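Local atomic coordinates of putative S41 protease (Bacteroides fragilis NCTC 9343, PDB entry 3K50), a protein that probably cleaves peptide bonds as a serine protease of the S41 family, although its biological role and substrates are unknown. Residues Asp16-Ser21 with Phe342-Val347. Residues are numbered along the deposited sequence; the frame is centred on the assembly and turned at random.
Sequences DIWIDS and FILNLV
Trp18 reaches from the first turn of helix 18-26 to strand 342-352 and meets Phe342 there, CE3 and CZ3 of its six-membered ring lying obliquely beside CE1 and CZ of the phenyl. Trp18 CZ3 comes to 3.9 Å from Phe342 CE1, and Trp18 CE3 lies 4.1 Å from Phe342 CZ. The two planes are steeply inclined at 80°, with centroids 5.8 Å apart, and the side chains run past each other in opposite directions. Phe342 gets there through its first torsion (chi1 67°), which places CG between the backbone N and the carbonyl carbon and brings the end of the ring nearer to the helix. Trp18 CZ3 also leans on Leu344 CB, at 4.2 Å. This is helix-on-sheet packing that joins the S41 N-terminal region to a strand of the protease family region, more than 300 residues later, with Leu49 and Phe48 of helix 45-52 adding to the same apolar layer. Next along the helix, Ile19 extends CG1 anti to its backbone N (chi1 -172°) and crosses Leu344 at about a right angle, Ile19 CG1 lying 4.0 Å from Leu344 CD2. Ile19 CD1 approaches Phe342 CE1 more loosely, at 4.4 Å. The His337 ring meets Trp18 edge-to-face and also touches the Phe342 ring.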
ATOM      1  N   ASP A  16       5.855 -13.985 -32.174  1.00 62.04           N
ATOM      2  CA  ASP A  16       5.583 -15.238 -31.444  1.00 60.80           C
ATOM      3  C   ASP A  16       6.033 -15.205 -29.959  1.00 59.13           C
ATOM      4  O   ASP A  16       5.653 -16.097 -29.180  1.00 60.64           O
ATOM      5  CB  ASP A  16       6.227 -16.418 -32.174  1.00 62.49           C
ATOM      6  N   ILE A  17       6.835 -14.201 -29.567  1.00 52.92           N
ATOM      7  CA  ILE A  17       7.254 -14.019 -28.166  1.00 50.17           C
ATOM      8  C   ILE A  17       6.041 -13.542 -27.361  1.00 45.34           C
ATOM      9  O   ILE A  17       5.432 -12.539 -27.709  1.00 40.65           O
ATOM     10  CB  ILE A  17       8.412 -12.999 -28.031  1.00 51.03           C
ATOM     11  CG1 ILE A  17       9.689 -13.563 -28.701  1.00 55.97           C
ATOM     12  CG2 ILE A  17       8.644 -12.642 -26.561  1.00 49.55           C
ATOM     13  CD1 ILE A  17      10.879 -12.597 -28.778  1.00 53.56           C
ATOM     14  N   TRP A  18       5.704 -14.266 -26.295  1.00 39.60           N
ATOM     15  CA  TRP A  18       4.496 -13.996 -25.531  1.00 36.46           C
ATOM     16  C   TRP A  18       4.291 -12.548 -25.044  1.00 35.86           C
ATOM     17  O   TRP A  18       3.195 -11.971 -25.183  1.00 33.60           O
ATOM     18  CB  TRP A  18       4.486 -14.917 -24.309  1.00 37.00           C
ATOM     19  CG  TRP A  18       3.257 -14.814 -23.442  1.00 35.60           C
ATOM     20  CD1 TRP A  18       2.063 -15.416 -23.663  1.00 35.24           C
ATOM     21  CD2 TRP A  18       3.118 -14.090 -22.193  1.00 36.77           C
ATOM     22  NE1 TRP A  18       1.170 -15.095 -22.648  1.00 39.31           N
ATOM     23  CE2 TRP A  18       1.803 -14.298 -21.732  1.00 36.59           C
ATOM     24  CE3 TRP A  18       3.964 -13.270 -21.447  1.00 38.23           C
ATOM     25  CZ2 TRP A  18       1.336 -13.751 -20.556  1.00 35.23           C
ATOM     26  CZ3 TRP A  18       3.494 -12.740 -20.259  1.00 38.03           C
ATOM     27  CH2 TRP A  18       2.191 -12.972 -19.833  1.00 33.91           C
ATOM     28  N   ILE A  19       5.328 -11.984 -24.430  1.00 32.26           N
ATOM     29  CA  ILE A  19       5.224 -10.677 -23.793  1.00 32.39           C
ATOM     30  C   ILE A  19       4.886  -9.615 -24.855  1.00 31.09           C
ATOM     31  O   ILE A  19       4.072  -8.759 -24.627  1.00 32.19           O
ATOM     32  CB  ILE A  19       6.477 -10.359 -22.900  1.00 31.05           C
ATOM     33  CG1 ILE A  19       6.254  -9.080 -22.110  1.00 36.11           C
ATOM     34  CG2 ILE A  19       7.726 -10.257 -23.757  1.00 37.36           C
ATOM     35  CD1 ILE A  19       7.233  -8.858 -21.001  1.00 36.15           C
ATOM     36  N   ASP A  20       5.444  -9.751 -26.049  1.00 34.19           N
ATOM     37  CA  ASP A  20       5.145  -8.815 -27.132  1.00 33.62           C
ATOM     38  C   ASP A  20       3.696  -8.965 -27.589  1.00 34.03           C
ATOM     39  O   ASP A  20       2.989  -7.992 -27.772  1.00 35.75           O
ATOM     40  CB  ASP A  20       6.026  -9.083 -28.350  1.00 31.96           C
ATOM     41  CG  ASP A  20       5.732  -8.120 -29.499  1.00 40.31           C
ATOM     42  OD1 ASP A  20       6.143  -6.957 -29.413  1.00 50.36           O
ATOM     43  OD2 ASP A  20       5.108  -8.534 -30.493  1.00 45.74           O
ATOM     44  N   SER A  21       3.217 -10.203 -27.604  0.50 30.81           N
ATOM     45  CA  SER A  21       1.862 -10.503 -28.032  0.50 30.44           C
ATOM     46  C   SER A  21       0.824 -10.099 -27.004  0.50 29.14           C
ATOM     47  O   SER A  21      -0.072  -9.369 -27.362  0.50 30.00           O
ATOM     48  CB  SER A  21       1.728 -11.977 -28.417  0.50 30.21           C
ATOM     49  OG  SER A  21       2.122 -12.801 -27.349  0.50 41.93           O
ATOM     50  N   PHE A 342       6.595 -16.065 -14.682  1.00 36.74           N
ATOM     51  CA  PHE A 342       6.590 -14.694 -14.212  1.00 35.32           C
ATOM     52  C   PHE A 342       5.208 -14.142 -14.504  1.00 33.94           C
ATOM     53  O   PHE A 342       4.427 -14.730 -15.248  1.00 33.60           O
ATOM     54  CB  PHE A 342       7.679 -13.833 -14.847  1.00 34.80           C
ATOM     55  CG  PHE A 342       7.507 -13.576 -16.328  1.00 30.04           C
ATOM     56  CD1 PHE A 342       6.794 -12.480 -16.785  1.00 35.80           C
ATOM     57  CD2 PHE A 342       8.146 -14.381 -17.248  1.00 31.04           C
ATOM     58  CE1 PHE A 342       6.709 -12.203 -18.148  1.00 24.14           C
ATOM     59  CE2 PHE A 342       8.064 -14.136 -18.606  1.00 37.14           C
ATOM     60  CZ  PHE A 342       7.345 -13.046 -19.067  1.00 30.67           C
ATOM     61  N   ILE A 343       4.921 -13.029 -13.867  1.00 34.73           N
ATOM     62  CA  ILE A 343       3.656 -12.317 -14.008  1.00 34.98           C
ATOM     63  C   ILE A 343       3.971 -10.939 -14.573  1.00 33.13           C
ATOM     64  O   ILE A 343       4.872 -10.248 -14.045  1.00 30.80           O
ATOM     65  CB  ILE A 343       2.966 -12.083 -12.665  1.00 34.69           C
ATOM     66  CG1 ILE A 343       2.675 -13.402 -11.925  1.00 34.59           C
ATOM     67  CG2 ILE A 343       1.654 -11.257 -12.871  1.00 37.84           C
ATOM     68  CD1 ILE A 343       2.337 -13.198 -10.472  1.00 36.14           C
ATOM     69  N   LEU A 344       3.247 -10.593 -15.642  1.00 35.51           N
ATOM     70  CA  LEU A 344       3.259  -9.267 -16.284  1.00 32.94           C
ATOM     71  C   LEU A 344       2.066  -8.507 -15.739  1.00 33.01           C
ATOM     72  O   LEU A 344       0.929  -8.889 -16.016  1.00 32.48           O
ATOM     73  CB  LEU A 344       3.103  -9.370 -17.788  1.00 33.71           C
ATOM     74  CG  LEU A 344       2.880  -8.063 -18.597  1.00 30.54           C
ATOM     75  CD1 LEU A 344       3.999  -7.054 -18.258  1.00 32.58           C
ATOM     76  CD2 LEU A 344       2.841  -8.318 -20.107  1.00 31.35           C
ATOM     77  N   ASN A 345       2.329  -7.518 -14.877  1.00 31.45           N
ATOM     78  CA  ASN A 345       1.310  -6.627 -14.342  1.00 34.30           C
ATOM     79  C   ASN A 345       1.268  -5.474 -15.340  1.00 30.11           C
ATOM     80  O   ASN A 345       2.155  -4.622 -15.349  1.00 35.30           O
ATOM     81  CB  ASN A 345       1.649  -6.177 -12.938  1.00 33.41           C
ATOM     82  CG  ASN A 345       1.441  -7.296 -11.903  1.00 43.78           C
ATOM     83  OD1 ASN A 345       2.395  -7.830 -11.320  1.00 49.79           O
ATOM     84  ND2 ASN A 345       0.201  -7.689 -11.731  1.00 39.16           N
ATOM     85  N   LEU A 346       0.297  -5.539 -16.254  1.00 32.01           N
ATOM     86  CA  LEU A 346       0.202  -4.602 -17.377  1.00 28.32           C
ATOM     87  C   LEU A 346      -0.887  -3.536 -17.272  1.00 29.98           C
ATOM     88  O   LEU A 346      -1.995  -3.847 -16.865  1.00 29.44           O
ATOM     89  CB  LEU A 346      -0.037  -5.429 -18.620  1.00 26.39           C
ATOM     90  CG  LEU A 346      -0.092  -4.734 -19.993  1.00 28.16           C
ATOM     91  CD1 LEU A 346       1.283  -4.262 -20.376  1.00 31.35           C
ATOM     92  CD2 LEU A 346      -0.640  -5.785 -21.035  1.00 31.29           C
ATOM     93  N   VAL A 347      -0.578  -2.285 -17.616  1.00 28.82           N
ATOM     94  CA  VAL A 347      -1.611  -1.245 -17.674  1.00 28.50           C
ATOM     95  C   VAL A 347      -2.636  -1.672 -18.729  1.00 30.71           C
ATOM     96  O   VAL A 347      -2.294  -1.850 -19.903  1.00 30.37           O
ATOM     97  CB  VAL A 347      -1.043   0.152 -18.040  1.00 27.54           C
ATOM     98  CG1 VAL A 347      -2.162   1.176 -18.232  1.00 24.82           C
ATOM     99  CG2 VAL A 347      -0.096   0.631 -16.995  1.00 28.53           C
TER